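Glutathione S-transferase enzyme with thioredoxin-like domain (Xenorhabdus nematophila, PDB 4L8E) binds glutathione, two molecules per subunit, and is probably a glutathione transferase that conjugates it to electrophilic substrates. Local coordinates at residues I82-P87 and A107-R112; F129-G134 and D190-P195; L139-H144 and K158-E163. One frame throughout, in Å; residues are numbered along the deposited sequence.

Contact 1: residues I82-P87 and A107-R112; sequences IVDHQP and ANKTGR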
loop_
_atom_site.group_PDB
_atom_site.type_symbol
_atom_site.label_atom_id
_atom_site.label_comp_id
_atom_site.label_asym_id
_atom_site.label_seq_id
_atom_site.Cartn_x
_atom_site.Cartn_y
_atom_site.Cartn_z
ATOM N N ILE A 82 5.215 5.904 14.345
ATOM C CA ILE A 82 6.298 5.847 15.323
ATOM C C ILE A 82 7.147 7.086 15.264
ATOM O O ILE A 82 7.156 7.821 14.279
ATOM C CB ILE A 82 7.239 4.620 15.175
ATOM C CG1 ILE A 82 8.012 4.673 13.862
ATOM C CG2 ILE A 82 6.480 3.326 15.350
ATOM C CD1 ILE A 82 9.206 3.693 13.813
ATOM N N VAL A 83 7.827 7.343 16.369
ATOM C CA VAL A 83 8.938 8.267 16.409
ATOM C C VAL A 83 10.147 7.484 16.926
ATOM O O VAL A 83 10.114 6.850 17.991
ATOM C CB VAL A 83 8.632 9.475 17.286
ATOM C CG1 VAL A 83 9.843 10.412 17.362
ATOM C CG2 VAL A 83 7.401 10.184 16.740
ATOM N N ASP A 84 11.205 7.472 16.120
ATOM C CA ASP A 84 12.460 6.862 16.501
ATOM C C ASP A 84 13.391 7.972 16.947
ATOM O O ASP A 84 13.873 8.780 16.124
ATOM C CB ASP A 84 13.070 6.128 15.301
ATOM C CG ASP A 84 14.374 5.417 15.627
ATOM O OD1 ASP A 84 14.850 5.465 16.786
ATOM O OD2 ASP A 84 14.931 4.784 14.705
ATOM N N HIS A 85 13.630 8.024 18.248
ATOM C CA HIS A 85 14.517 9.011 18.826
ATOM C C HIS A 85 15.999 8.666 18.749
ATOM O O HIS A 85 16.829 9.472 19.134
ATOM C CB HIS A 85 14.150 9.269 20.293
ATOM C CG HIS A 85 12.790 9.853 20.461
ATOM N ND1 HIS A 85 12.544 11.198 20.323
ATOM C CD2 HIS A 85 11.595 9.269 20.713
ATOM C CE1 HIS A 85 11.250 11.421 20.481
ATOM N NE2 HIS A 85 10.654 10.267 20.717
ATOM N N GLN A 86 16.328 7.472 18.276
ATOM C CA GLN A 86 17.720 7.069 18.127
ATOM C C GLN A 86 17.950 6.508 16.733
ATOM O O GLN A 86 18.250 5.319 16.564
ATOM C CB GLN A 86 18.082 6.034 19.178
ATOM C CG GLN A 86 18.045 6.574 20.595
ATOM C CD GLN A 86 18.353 5.506 21.616
ATOM O OE1 GLN A 86 17.907 4.361 21.490
ATOM N NE2 GLN A 86 19.127 5.866 22.630
ATOM N N PRO A 87 17.783 7.366 15.718
ATOM C CA PRO A 87 17.992 6.918 14.350
ATOM C C PRO A 87 19.468 6.635 14.133
ATOM O O PRO A 87 20.337 7.220 14.810
ATOM C CB PRO A 87 17.500 8.102 13.514
ATOM C CG PRO A 87 17.696 9.283 14.380
ATOM C CD PRO A 87 17.485 8.809 15.793
ATOM N N ALA A 107 12.495 -3.154 9.826
ATOM C CA ALA A 107 13.177 -4.345 9.297
ATOM C C ALA A 107 14.575 -3.967 8.835
ATOM O O ALA A 107 15.529 -4.693 9.092
ATOM C CB ALA A 107 12.354 -4.970 8.190
ATOM N N ASN A 108 14.724 -2.801 8.192
ATOM C CA ASN A 108 16.036 -2.336 7.746
ATOM C C ASN A 108 16.940 -1.970 8.902
ATOM O O ASN A 108 18.116 -2.296 8.911
ATOM C CB ASN A 108 15.912 -1.134 6.800
ATOM C CG ASN A 108 15.388 -1.511 5.438
ATOM O OD1 ASN A 108 15.439 -2.674 5.047
ATOM N ND2 ASN A 108 14.900 -0.522 4.683
ATOM N N LYS A 109 16.380 -1.305 9.901
ATOM C CA LYS A 109 17.150 -0.881 11.068
ATOM C C LYS A 109 17.693 -2.071 11.866
ATOM O O LYS A 109 18.850 -2.076 12.261
ATOM C CB LYS A 109 16.299 -0.002 11.975
ATOM C CG LYS A 109 17.115 0.607 13.101
ATOM C CD LYS A 109 16.356 1.651 13.880
ATOM C CE LYS A 109 17.343 2.415 14.774
ATOM N NZ LYS A 109 16.673 3.016 15.902
ATOM N N THR A 110 16.870 -3.098 12.039
ATOM C CA THR A 110 17.228 -4.250 12.867
ATOM C C THR A 110 17.869 -5.394 12.086
ATOM O O THR A 110 18.496 -6.264 12.684
ATOM C CB THR A 110 16.002 -4.842 13.539
ATOM O OG1 THR A 110 15.094 -5.314 12.528
ATOM C CG2 THR A 110 15.301 -3.789 14.418
ATOM N N GLY A 111 17.677 -5.398 10.771
ATOM C CA GLY A 111 18.117 -6.488 9.916
ATOM C C GLY A 111 17.303 -7.769 10.087
ATOM O O GLY A 111 17.761 -8.845 9.700
ATOM N N ARG A 112 16.096 -7.641 10.644
ATOM C CA ARG A 112 15.219 -8.779 10.930
ATOM C C ARG A 112 13.943 -8.760 10.105
ATOM O O ARG A 112 13.409 -7.716 9.807
ATOM C CB ARG A 112 14.843 -8.793 12.426
ATOM C CG ARG A 112 16.030 -8.724 13.375
ATOM C CD ARG A 112 16.736 -10.040 13.520
ATOM N NE ARG A 112 15.817 -11.169 13.609
ATOM C CZ ARG A 112 15.248 -11.614 14.725
ATOM N NH1 ARG A 112 14.429 -12.657 14.659
ATOM N NH2 ARG A 112 15.487 -11.035 15.896
#

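Contact 2: residues F129-G134 and D190-P195; sequences FWQVAG and DIAVYP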
loop_
_atom_site.group_PDB
_atom_site.type_symbol
_atom_site.label_atom_id
_atom_site.label_comp_id
_atom_site.label_asym_id
_atom_site.label_seq_id
_atom_site.Cartn_x
_atom_site.Cartn_y
_atom_site.Cartn_z
ATOM N N PHE A 129 3.387 -4.979 -0.031
ATOM C CA PHE A 129 2.617 -4.015 -0.792
ATOM C C PHE A 129 1.208 -4.531 -1.107
ATOM O O PHE A 129 0.225 -3.763 -1.046
ATOM C CB PHE A 129 3.373 -3.576 -2.065
ATOM C CG PHE A 129 4.375 -2.490 -1.822
ATOM C CD1 PHE A 129 3.970 -1.156 -1.837
ATOM C CD2 PHE A 129 5.721 -2.776 -1.608
ATOM C CE1 PHE A 129 4.891 -0.112 -1.629
ATOM C CE2 PHE A 129 6.642 -1.758 -1.397
ATOM C CZ PHE A 129 6.224 -0.417 -1.419
ATOM N N TRP A 130 1.090 -5.814 -1.444
ATOM C CA TRP A 130 -0.217 -6.407 -1.753
ATOM C C TRP A 130 -1.142 -6.277 -0.534
ATOM O O TRP A 130 -2.321 -5.919 -0.670
ATOM C CB TRP A 130 -0.097 -7.871 -2.134
ATOM C CG TRP A 130 -1.386 -8.620 -2.240
ATOM C CD1 TRP A 130 -2.228 -8.658 -3.304
ATOM C CD2 TRP A 130 -1.991 -9.422 -1.220
ATOM N NE1 TRP A 130 -3.313 -9.455 -3.031
ATOM C CE2 TRP A 130 -3.178 -9.952 -1.758
ATOM C CE3 TRP A 130 -1.617 -9.783 0.067
ATOM C CZ2 TRP A 130 -4.015 -10.802 -1.031
ATOM C CZ3 TRP A 130 -2.453 -10.630 0.789
ATOM C CH2 TRP A 130 -3.631 -11.125 0.244
ATOM N N GLN A 131 -0.575 -6.492 0.646
ATOM C CA GLN A 131 -1.356 -6.349 1.894
ATOM C C GLN A 131 -1.823 -4.917 2.102
ATOM O O GLN A 131 -3.010 -4.687 2.372
ATOM C CB GLN A 131 -0.576 -6.820 3.128
ATOM C CG GLN A 131 -1.417 -6.904 4.380
ATOM C CD GLN A 131 -1.712 -5.558 4.999
ATOM O OE1 GLN A 131 -0.820 -4.734 5.140
ATOM N NE2 GLN A 131 -2.983 -5.339 5.403
ATOM N N VAL A 132 -0.904 -3.943 2.016
ATOM C CA VAL A 132 -1.275 -2.580 2.380
ATOM C C VAL A 132 -2.188 -1.938 1.334
ATOM O O VAL A 132 -2.957 -1.042 1.656
ATOM C CB VAL A 132 -0.062 -1.682 2.666
ATOM C CG1 VAL A 132 0.764 -2.235 3.850
ATOM C CG2 VAL A 132 0.784 -1.494 1.460
ATOM N N ALA A 133 -2.100 -2.410 0.090
ATOM C CA ALA A 133 -2.838 -1.820 -1.023
ATOM C C ALA A 133 -4.157 -2.500 -1.328
ATOM O O ALA A 133 -5.060 -1.891 -1.943
ATOM C CB ALA A 133 -1.950 -1.796 -2.295
ATOM N N GLY A 134 -4.272 -3.769 -0.951
ATOM C CA GLY A 134 -5.457 -4.546 -1.291
ATOM C C GLY A 134 -6.092 -5.246 -0.094
ATOM O O GLY A 134 -7.266 -5.019 0.196
ATOM N N ASP A 190 4.156 -11.492 6.249
ATOM C CA ASP A 190 3.254 -12.268 7.090
ATOM C C ASP A 190 2.724 -11.430 8.261
ATOM O O ASP A 190 1.537 -11.512 8.638
ATOM C CB ASP A 190 3.966 -13.489 7.647
ATOM C CG ASP A 190 4.554 -14.362 6.584
ATOM O OD1 ASP A 190 3.801 -15.193 5.987
ATOM O OD2 ASP A 190 5.784 -14.237 6.364
ATOM N N ILE A 191 3.615 -10.651 8.867
ATOM C CA ILE A 191 3.240 -9.789 9.990
ATOM C C ILE A 191 2.169 -8.786 9.552
ATOM O O ILE A 191 1.235 -8.495 10.313
ATOM C CB ILE A 191 4.484 -9.070 10.564
ATOM C CG1 ILE A 191 5.432 -10.083 11.221
ATOM C CG2 ILE A 191 4.064 -7.911 11.448
ATOM C CD1 ILE A 191 6.812 -9.516 11.518
ATOM N N ALA A 192 2.280 -8.271 8.331
ATOM C CA ALA A 192 1.301 -7.325 7.819
ATOM C C ALA A 192 -0.075 -7.979 7.596
ATOM O O ALA A 192 -1.121 -7.362 7.871
ATOM C CB ALA A 192 1.797 -6.686 6.531
ATOM N N VAL A 193 -0.077 -9.205 7.107
ATOM C CA VAL A 193 -1.313 -9.903 6.750
ATOM C C VAL A 193 -2.027 -10.488 7.970
ATOM O O VAL A 193 -3.259 -10.445 8.080
ATOM C CB VAL A 193 -1.046 -11.001 5.717
ATOM C CG1 VAL A 193 -2.297 -11.834 5.417
ATOM C CG2 VAL A 193 -0.566 -10.356 4.394
ATOM N N TYR A 194 -1.268 -11.018 8.908
ATOM C CA TYR A 194 -1.885 -11.758 9.994
ATOM C C TYR A 194 -3.001 -11.033 10.761
ATOM O O TYR A 194 -4.046 -11.599 11.007
ATOM C CB TYR A 194 -0.828 -12.320 10.966
ATOM C CG TYR A 194 -1.417 -13.046 12.136
ATOM C CD1 TYR A 194 -1.794 -14.386 12.043
ATOM C CD2 TYR A 194 -1.631 -12.401 13.336
ATOM C CE1 TYR A 194 -2.343 -15.067 13.106
ATOM C CE2 TYR A 194 -2.190 -13.080 14.418
ATOM C CZ TYR A 194 -2.539 -14.403 14.301
ATOM O OH TYR A 194 -3.071 -15.047 15.381
ATOM N N PRO A 195 -2.779 -9.780 11.176
ATOM C CA PRO A 195 -3.818 -9.149 11.996
ATOM C C PRO A 195 -5.131 -8.949 11.256
ATOM O O PRO A 195 -6.178 -8.884 11.924
ATOM C CB PRO A 195 -3.183 -7.800 12.368
ATOM C CG PRO A 195 -1.704 -8.055 12.272
ATOM C CD PRO A 195 -1.558 -8.970 11.107
#

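Contact 3: residues L139-H144 and K158-E163; sequences LGQNHH and KRYTEE. With GSH (glutathione), chain B; GSH (glutathione), chain C.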
loop_
_atom_site.group_PDB
_atom_site.type_symbol
_atom_site.label_atom_id
_atom_site.label_comp_id
_atom_site.label_asym_id
_atom_site.label_seq_id
_atom_site.Cartn_x
_atom_site.Cartn_y
_atom_site.Cartn_z
ATOM N N LEU A 139 -10.641 -5.401 2.992
ATOM C CA LEU A 139 -11.260 -6.007 4.169
ATOM C C LEU A 139 -11.793 -4.934 5.118
ATOM O O LEU A 139 -12.804 -5.142 5.808
ATOM C CB LEU A 139 -10.297 -6.954 4.877
ATOM C CG LEU A 139 -9.919 -8.199 4.084
ATOM C CD1 LEU A 139 -8.903 -9.048 4.869
ATOM C CD2 LEU A 139 -11.138 -9.034 3.665
ATOM N N GLY A 140 -11.130 -3.782 5.156
ATOM C CA GLY A 140 -11.599 -2.664 5.960
ATOM C C GLY A 140 -12.930 -2.125 5.452
ATOM O O GLY A 140 -13.736 -1.621 6.226
ATOM N N GLN A 141 -13.163 -2.198 4.143
ATOM C CA GLN A 141 -14.452 -1.732 3.622
ATOM C C GLN A 141 -15.507 -2.775 3.963
ATOM O O GLN A 141 -16.664 -2.448 4.259
ATOM C CB GLN A 141 -14.414 -1.524 2.110
ATOM C CG GLN A 141 -13.312 -0.619 1.625
ATOM C CD GLN A 141 -13.149 0.624 2.478
ATOM O OE1 GLN A 141 -14.060 1.441 2.583
ATOM N NE2 GLN A 141 -11.970 0.770 3.107
ATOM N N ASN A 142 -15.102 -4.038 3.908
ATOM C CA ASN A 142 -15.936 -5.138 4.373
ATOM C C ASN A 142 -16.343 -4.879 5.817
ATOM O O ASN A 142 -17.538 -4.927 6.156
ATOM C CB ASN A 142 -15.197 -6.468 4.160
ATOM C CG ASN A 142 -15.912 -7.655 4.746
ATOM O OD1 ASN A 142 -16.468 -7.601 5.848
ATOM N ND2 ASN A 142 -15.882 -8.761 4.020
ATOM N N HIS A 143 -15.376 -4.553 6.677
ATOM C CA HIS A 143 -15.703 -4.249 8.077
ATOM C C HIS A 143 -16.708 -3.101 8.143
ATOM O O HIS A 143 -17.685 -3.142 8.915
ATOM C CB HIS A 143 -14.443 -3.849 8.861
ATOM C CG HIS A 143 -13.526 -4.995 9.164
ATOM N ND1 HIS A 143 -12.476 -4.887 10.056
ATOM C CD2 HIS A 143 -13.510 -6.274 8.712
ATOM C CE1 HIS A 143 -11.844 -6.052 10.131
ATOM N NE2 HIS A 143 -12.449 -6.907 9.330
ATOM N N HIS A 144 -16.464 -2.055 7.359
ATOM C CA HIS A 144 -17.304 -0.867 7.435
ATOM C C HIS A 144 -18.731 -1.194 7.069
ATOM O O HIS A 144 -19.657 -0.811 7.788
ATOM C CB HIS A 144 -16.805 0.277 6.531
ATOM C CG HIS A 144 -17.719 1.467 6.540
ATOM N ND1 HIS A 144 -17.777 2.333 7.608
ATOM C CD2 HIS A 144 -18.663 1.889 5.657
ATOM C CE1 HIS A 144 -18.685 3.265 7.368
ATOM N NE2 HIS A 144 -19.247 3.010 6.201
ATOM N N LYS A 158 -22.217 -6.691 -1.348
ATOM C CA LYS A 158 -21.888 -7.698 -2.357
ATOM C C LYS A 158 -20.483 -7.483 -2.916
ATOM O O LYS A 158 -19.669 -8.422 -2.996
ATOM C CB LYS A 158 -22.912 -7.689 -3.496
ATOM C CG LYS A 158 -22.634 -8.744 -4.556
ATOM C CD LYS A 158 -23.633 -8.658 -5.696
ATOM C CE LYS A 158 -23.496 -9.830 -6.659
ATOM N NZ LYS A 158 -24.078 -11.089 -6.106
ATOM N N ARG A 159 -20.170 -6.238 -3.271
ATOM C CA ARG A 159 -18.847 -5.911 -3.813
ATOM C C ARG A 159 -17.731 -6.329 -2.855
ATOM O O ARG A 159 -16.792 -7.042 -3.241
ATOM C CB ARG A 159 -18.749 -4.412 -4.065
ATOM C CG ARG A 159 -17.363 -3.921 -4.472
ATOM C CD ARG A 159 -17.419 -2.462 -4.922
ATOM N NE ARG A 159 -16.104 -1.879 -5.219
ATOM C CZ ARG A 159 -15.422 -2.064 -6.351
ATOM N NH1 ARG A 159 -15.903 -2.838 -7.335
ATOM N NH2 ARG A 159 -14.255 -1.450 -6.528
ATOM N N TYR A 160 -17.816 -5.880 -1.609
ATOM C CA TYR A 160 -16.701 -6.118 -0.689
ATOM C C TYR A 160 -16.641 -7.556 -0.148
ATOM O O TYR A 160 -15.552 -8.056 0.182
ATOM C CB TYR A 160 -16.624 -5.021 0.393
ATOM C CG TYR A 160 -16.390 -3.673 -0.267
ATOM C CD1 TYR A 160 -15.221 -3.440 -0.981
ATOM C CD2 TYR A 160 -17.357 -2.685 -0.261
ATOM C CE1 TYR A 160 -15.014 -2.240 -1.638
ATOM C CE2 TYR A 160 -17.169 -1.475 -0.924
ATOM C CZ TYR A 160 -15.984 -1.259 -1.613
ATOM O OH TYR A 160 -15.774 -0.082 -2.308
ATOM N N THR A 161 -17.791 -8.214 -0.068
ATOM C CA THR A 161 -17.836 -9.649 0.219
ATOM C C THR A 161 -17.111 -10.447 -0.882
ATOM O O THR A 161 -16.231 -11.248 -0.579
ATOM C CB THR A 161 -19.280 -10.167 0.363
ATOM O OG1 THR A 161 -19.922 -9.502 1.457
ATOM C CG2 THR A 161 -19.298 -11.672 0.603
ATOM N N GLU A 162 -17.474 -10.223 -2.150
ATOM C CA GLU A 162 -16.835 -10.911 -3.284
ATOM C C GLU A 162 -15.346 -10.605 -3.379
ATOM O O GLU A 162 -14.537 -11.487 -3.678
ATOM C CB GLU A 162 -17.549 -10.570 -4.599
ATOM C CG GLU A 162 -18.906 -11.237 -4.702
ATOM C CD GLU A 162 -19.667 -10.825 -5.931
ATOM O OE1 GLU A 162 -19.115 -10.063 -6.752
ATOM O OE2 GLU A 162 -20.825 -11.259 -6.062
ATOM N N GLU A 163 -14.970 -9.358 -3.119
ATOM C CA GLU A 163 -13.554 -8.985 -3.150
ATOM C C GLU A 163 -12.791 -9.634 -2.005
ATOM O O GLU A 163 -11.664 -10.072 -2.190
ATOM C CB GLU A 163 -13.401 -7.459 -3.135
ATOM C CG GLU A 163 -11.954 -6.933 -3.039
ATOM C CD GLU A 163 -11.048 -7.343 -4.188
ATOM O OE1 GLU A 163 -11.532 -7.815 -5.266
ATOM O OE2 GLU A 163 -9.816 -7.184 -4.008
HETATM N N1 GSH B . -12.138 -5.075 -10.306
HETATM C CA1 GSH B . -11.882 -3.685 -10.240
HETATM C C1 GSH B . -13.030 -3.008 -9.544
HETATM O O11 GSH B . -14.186 -3.536 -9.560
HETATM O O12 GSH B . -12.842 -1.896 -8.956
HETATM C CB1 GSH B . -11.760 -3.156 -11.617
HETATM C CG1 GSH B . -11.500 -1.663 -11.664
HETATM C CD1 GSH B . -10.058 -1.335 -11.334
HETATM O OE1 GSH B . -9.178 -2.151 -11.495
HETATM N N2 GSH B . -9.769 -0.015 -10.806
HETATM C CA2 GSH B . -8.436 0.368 -10.479
HETATM C C2 GSH B . -8.394 0.659 -8.987
HETATM O O2 GSH B . -9.351 1.136 -8.358
HETATM C CB2 GSH B . -8.016 1.588 -11.214
HETATM S SG2 GSH B . -7.872 1.255 -12.977
HETATM N N3 GSH B . -7.211 0.342 -8.264
HETATM C CA3 GSH B . -7.181 0.613 -6.848
HETATM C C3 GSH B . -5.791 0.879 -6.430
HETATM O O31 GSH B . -4.977 1.368 -7.255
HETATM O O32 GSH B . -5.453 0.601 -5.244
HETATM N N1 GSH C . -12.559 6.309 9.043
HETATM C CA1 GSH C . -12.438 4.900 8.997
HETATM C C1 GSH C . -13.570 4.337 8.184
HETATM O O11 GSH C . -14.664 4.977 8.085
HETATM O O12 GSH C . -13.435 3.208 7.612
HETATM C CB1 GSH C . -12.510 4.368 10.376
HETATM C CG1 GSH C . -12.405 2.857 10.441
HETATM C CD1 GSH C . -10.976 2.385 10.259
HETATM O OE1 GSH C . -10.041 3.112 10.512
HETATM N N2 GSH C . -10.768 1.041 9.755
HETATM C CA2 GSH C . -9.453 0.525 9.564
HETATM C C2 GSH C . -9.289 0.225 8.082
HETATM O O2 GSH C . -10.219 -0.158 7.357
HETATM C CB2 GSH C . -9.234 -0.726 10.332
HETATM S SG2 GSH C . -9.237 -0.400 12.102
HETATM N N3 GSH C . -8.012 0.419 7.486
HETATM C CA3 GSH C . -7.866 0.139 6.078
HETATM C C3 GSH C . -6.474 -0.266 5.803
HETATM O O31 GSH C . -5.800 -0.829 6.703
HETATM O O32 GSH C . -5.991 -0.028 4.658
#

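Contact 1: residues I82-P87 and A107-R112
K109 reaches across with its extended side chain to the carboxylate of D84 and the backbone carbonyl of Q86. Its NZ lies 2.8 Å from D84 OD2, a salt bridge made on the syn side and 18° out of the carboxylate plane. D84 OD1 takes a second, weak bond from K109 NZ at 3.2 Å. The same ammonium donates to Q86 O at 2.9 Å, approaching from above the carbonyl plane. The last methylene, K109 CE, is 3.4 Å from D84 OD2. D84 and K109 arrive from opposite directions. D84 has CG anti to its backbone N (chi1 -178°), and this sends the carboxylate off the strand toward helix 99-110. D84 OD1 also accepts from Q86 N at 2.9 Å, which makes an Asx turn just past the end of strand 81-84. D84 OD2 has another partner in Y105 OH, one turn before K109 on the same helix. The contact joins the exit of this strand to the last turn of the helix in the thioredoxin-like domain. One ammonium thus bridges the carboxylate at the strand end and the carbonyl of the turn. The positive charge of K109 probably helps to keep the buried D84 ionised.

Contact 2: residues F129-G134 and D190-P195
Q131 runs from helix 118-145 onto A192 (its CB and carbonyl) and the CG2 methyl of V193 on helix 188-197. Its CB lies 3.8 Å from V193 CG2. The next atom, Q131 CG, is 3.6 Å from the same methyl, as the two side chains pass one another head to tail. The chain then bends at chi2 (-76°), and this turns the amide along A192. Q131 CD sits 3.4 Å from A192 O. At the tip, Q131 OE1 comes 3.5 Å from A192 CB, while NE2 stays 3.7 Å from A192 O. No hydrogen bond crosses here, and A192 O is buried without a polar partner. The amide is held from elsewhere: OE1 accepts from K41 NZ. W130 meets the same methyl from another side, roughly at right angles to Q131: the edge of its ring brings CZ3 to 4.1 Å from V193 CG2. L171 of helix 154-175 touches both W130 and V193. The axes lie 9.1 Å apart at 35°, so the two helices run roughly the same way. The pair lies in the helical core of the C-terminal domain, which in the glutathione transferase fold follows the thioredoxin-like domain; K41 of helix 37-49 ties Q131 to that N-terminal domain.

Contact 3: residues L139-H144 and K158-E163
Glutathione sites flank this helix pair, and its two segments touch different bound molecules. Across the pair, Q141 CB sits over the face of the Y160 ring, 3.7 Å from the centroid and 9° off the normal, a CH-pi contact. The two side chains run alongside in the same sense. Q141 has CG anti to its carbonyl carbon (chi1 -54°), which puts CG above the rim of the ring, 4.0 Å from Y160 CE1. R159 CG covers the opposite face, so the ring is held between two aliphatic carbons. The oxygens at the ends bond across the dimer: Y160 OH to Q141 OE1 of the second subunit, and Q141 OE1 to Y160 OH of that subunit. Q141 NE2 is held by P137 O of its own chain. N142 packs beside Y160, with CB 4.3 Å from Y160 CB; its ND2 donates to S164 OG and Q203 O. Helices 118-145 and 154-175 belong to the helical domain of the glutathione transferase fold and cross at -138°. From helix 154-175, R159 extends its guanidinium to a glutathione carboxylate in a paired, nearly straight grip. R159 NH1 donates to O11 of glutathione (chain B) at 2.9 Å and R159 NH2 to its O12 at 2.8 Å. On helix 118-145, G140 of the glutathione pocket brings its CA to 3.2 Å from O2 of the other glutathione (chain C), which lies directly against the helix backbone.

Contact 1 and contact 3 lie on opposite sides of the chain's centre, their centres about 34 Å apart. Contact 2 sits near the middle, its centre about 5 Å from that of the chain. Contacts 2 and 3 share helix 118-145; their centres are about 16 Å apart, and their nearest atoms about 4 Å. Contact 3 is nested inside the chain loop that contact 2 closes, and both also touch the second subunit. Contact 1 closes earlier in the chain, and its nearest atoms stay about 7 Å from those of contact 2. R159 and G140 of contact 3 touch two different glutathione molecules, while the side chain of Q131 in contact 2 is about 5 Å from a bound molecule.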